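Penicillin-binding protein activator LpoB (Escherichia coli, PDB 4Q6Z) probably activates the peptidoglycan synthase PBP1b, with which it interacts, as an outer-membrane lipoprotein of which this chain is the C-terminal domain. Local coordinates at residues A96-Y101 with M115-V120. Sequence-based numbering, arbitrary orientation.
Sequences AHYVLY and MQLMLV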
loop_
_atom_site.group_PDB
_atom_site.type_symbol
_atom_site.label_atom_id
_atom_site.label_comp_id
_atom_site.label_asym_id
_atom_site.label_seq_id
_atom_site.Cartn_x
_atom_site.Cartn_y
_atom_site.Cartn_z
ATOM N N ALA A 96 9.497 -9.286 -3.180
ATOM C CA ALA A 96 8.410 -8.412 -3.630
ATOM C C ALA A 96 8.845 -7.542 -4.792
ATOM O O ALA A 96 9.992 -7.156 -4.905
ATOM C CB ALA A 96 7.877 -7.561 -2.505
ATOM N N HIS A 97 7.896 -7.253 -5.658
ATOM C CA HIS A 97 8.181 -6.576 -6.912
ATOM C C HIS A 97 7.798 -5.128 -6.816
ATOM O O HIS A 97 8.525 -4.244 -7.264
ATOM C CB HIS A 97 7.398 -7.197 -8.073
ATOM C CG HIS A 97 7.827 -6.698 -9.418
ATOM N ND1 HIS A 97 9.150 -6.652 -9.815
ATOM C CD2 HIS A 97 7.108 -6.190 -10.446
ATOM C CE1 HIS A 97 9.223 -6.157 -11.038
ATOM N NE2 HIS A 97 7.996 -5.876 -11.448
ATOM N N TYR A 98 6.640 -4.897 -6.228
ATOM C CA TYR A 98 6.201 -3.568 -5.961
ATOM C C TYR A 98 6.071 -3.410 -4.479
ATOM O O TYR A 98 5.893 -4.378 -3.770
ATOM C CB TYR A 98 4.846 -3.350 -6.581
ATOM C CG TYR A 98 4.794 -3.485 -8.069
ATOM C CD1 TYR A 98 5.507 -2.637 -8.869
ATOM C CD2 TYR A 98 3.983 -4.433 -8.673
ATOM C CE1 TYR A 98 5.444 -2.737 -10.240
ATOM C CE2 TYR A 98 3.911 -4.534 -10.050
ATOM C CZ TYR A 98 4.650 -3.678 -10.826
ATOM O OH TYR A 98 4.609 -3.776 -12.187
ATOM N N VAL A 99 6.136 -2.167 -4.039
ATOM C CA VAL A 99 5.631 -1.762 -2.741
ATOM C C VAL A 99 4.501 -0.794 -3.009
ATOM O O VAL A 99 4.633 0.109 -3.843
ATOM C CB VAL A 99 6.715 -1.043 -1.910
ATOM C CG1 VAL A 99 6.147 -0.613 -0.575
ATOM C CG2 VAL A 99 7.940 -1.926 -1.705
ATOM N N LEU A 100 3.391 -0.968 -2.309
ATOM C CA LEU A 100 2.255 -0.051 -2.487
ATOM C C LEU A 100 2.085 0.873 -1.306
ATOM O O LEU A 100 1.769 0.430 -0.213
ATOM C CB LEU A 100 0.972 -0.811 -2.712
ATOM C CG LEU A 100 -0.205 0.133 -2.937
ATOM C CD1 LEU A 100 -0.087 0.833 -4.290
ATOM C CD2 LEU A 100 -1.501 -0.653 -2.838
ATOM N N TYR A 101 2.312 2.166 -1.535
ATOM C CA TYR A 101 1.990 3.191 -0.546
ATOM C C TYR A 101 0.614 3.712 -0.701
ATOM O O TYR A 101 0.064 3.689 -1.779
ATOM C CB TYR A 101 2.940 4.337 -0.653
ATOM C CG TYR A 101 4.332 3.882 -0.332
ATOM C CD1 TYR A 101 4.731 3.748 0.987
ATOM C CD2 TYR A 101 5.234 3.567 -1.338
ATOM C CE1 TYR A 101 6.011 3.351 1.316
ATOM C CE2 TYR A 101 6.519 3.174 -1.031
ATOM C CZ TYR A 101 6.910 3.067 0.300
ATOM O OH TYR A 101 8.196 2.678 0.639
ATOM N N MET A 115 -2.628 6.786 -3.564
ATOM C CA MET A 115 -1.776 5.596 -3.637
ATOM C C MET A 115 -0.607 5.835 -4.554
ATOM O O MET A 115 -0.762 6.499 -5.571
ATOM C CB MET A 115 -2.552 4.417 -4.170
ATOM C CG MET A 115 -3.597 3.868 -3.229
ATOM S SD MET A 115 -4.470 2.517 -4.071
ATOM C CE MET A 115 -6.059 2.647 -3.242
ATOM N N GLN A 116 0.551 5.278 -4.201
ATOM C CA GLN A 116 1.682 5.188 -5.125
ATOM C C GLN A 116 2.260 3.805 -5.180
ATOM O O GLN A 116 2.618 3.224 -4.170
ATOM C CB GLN A 116 2.812 6.099 -4.712
ATOM C CG GLN A 116 2.445 7.553 -4.632
ATOM C CD GLN A 116 2.995 8.128 -3.358
ATOM O OE1 GLN A 116 4.078 8.712 -3.353
ATOM N NE2 GLN A 116 2.271 7.926 -2.251
ATOM N N LEU A 117 2.387 3.300 -6.385
ATOM C CA LEU A 117 2.981 1.997 -6.593
ATOM C C LEU A 117 4.438 2.181 -6.972
ATOM O O LEU A 117 4.744 2.618 -8.081
ATOM C CB LEU A 117 2.220 1.261 -7.702
ATOM C CG LEU A 117 2.647 -0.173 -7.973
ATOM C CD1 LEU A 117 2.218 -1.089 -6.851
ATOM C CD2 LEU A 117 2.038 -0.622 -9.292
ATOM N N MET A 118 5.332 1.828 -6.056
ATOM C CA MET A 118 6.765 1.920 -6.323
ATOM C C MET A 118 7.306 0.612 -6.855
ATOM O O MET A 118 6.926 -0.466 -6.383
ATOM C CB MET A 118 7.529 2.278 -5.070
ATOM C CG MET A 118 9.014 2.322 -5.307
ATOM S SD MET A 118 9.876 2.863 -3.844
ATOM C CE MET A 118 9.630 1.466 -2.745
ATOM N N LEU A 119 8.209 0.717 -7.827
ATOM C CA LEU A 119 8.897 -0.457 -8.343
ATOM C C LEU A 119 10.144 -0.706 -7.535
ATOM O O LEU A 119 11.078 0.093 -7.554
ATOM C CB LEU A 119 9.245 -0.285 -9.816
ATOM C CG LEU A 119 10.017 -1.379 -10.543
ATOM C CD1 LEU A 119 9.393 -2.740 -10.372
ATOM C CD2 LEU A 119 10.066 -1.038 -12.021
ATOM N N VAL A 120 10.159 -1.832 -6.845
ATOM C CA VAL A 120 11.203 -2.132 -5.880
ATOM C C VAL A 120 12.587 -2.047 -6.508
ATOM O O VAL A 120 13.503 -1.466 -5.941
ATOM C CB VAL A 120 11.011 -3.542 -5.306
ATOM C CG1 VAL A 120 12.219 -3.973 -4.493
ATOM C CG2 VAL A 120 9.757 -3.568 -4.445
#
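Leu117 lays its CD2 over the centre of the Tyr98 ring, 4.0 Å from the centroid, a CH-pi contact made between diagonal neighbours on two antiparallel strands. With CG anti to its carbonyl carbon (chi1 -62°), Tyr98 swings its ring over this leucine; CD2 of His97 lies on the opposite ring face. Leu100 continues the same face of the sheet, its CD1 3.9 Å from Leu117 CD1. At the far end of the Tyr98 side chain, OH accepts a hydrogen bond from Thr21 N, so the phenol spans from the hairpin to the neighbouring loop. A phenylalanine here would probably keep the stacking on Leu117 but leave the Thr21 amide without its hydroxyl partner.

The other face carries Val99, Met118, Tyr101 and Gln116. Met118 bends at chi3 (69°), bringing CE to the edge of the Tyr101 ring, 3.9 Å from CE2, and alongside Val99. Just past the strand, Val120 packs its CG2 3.7 Å from Val99 CG2, and helix 84-93 covers Met118 and Val120. Partly exposed yet close, Leu119 CD1 makes a CH-pi contact off-centre above the His97 ring. The looser side is at Gln116, whose side-chain amide comes no closer to Tyr101 than NE2 to CB, 4.0 Å.

Two backbone bonds join Val99 to Met118 and two join Tyr101 to Gln116; beyond the strands, Val120 N donates to His97 O at 2.9 Å. Strand 98-106 also bonds to strand 25-35. The hairpin is thus fixed in register by main-chain bonds, while mostly apolar side chains seat it in the core of this mixed alpha-beta domain.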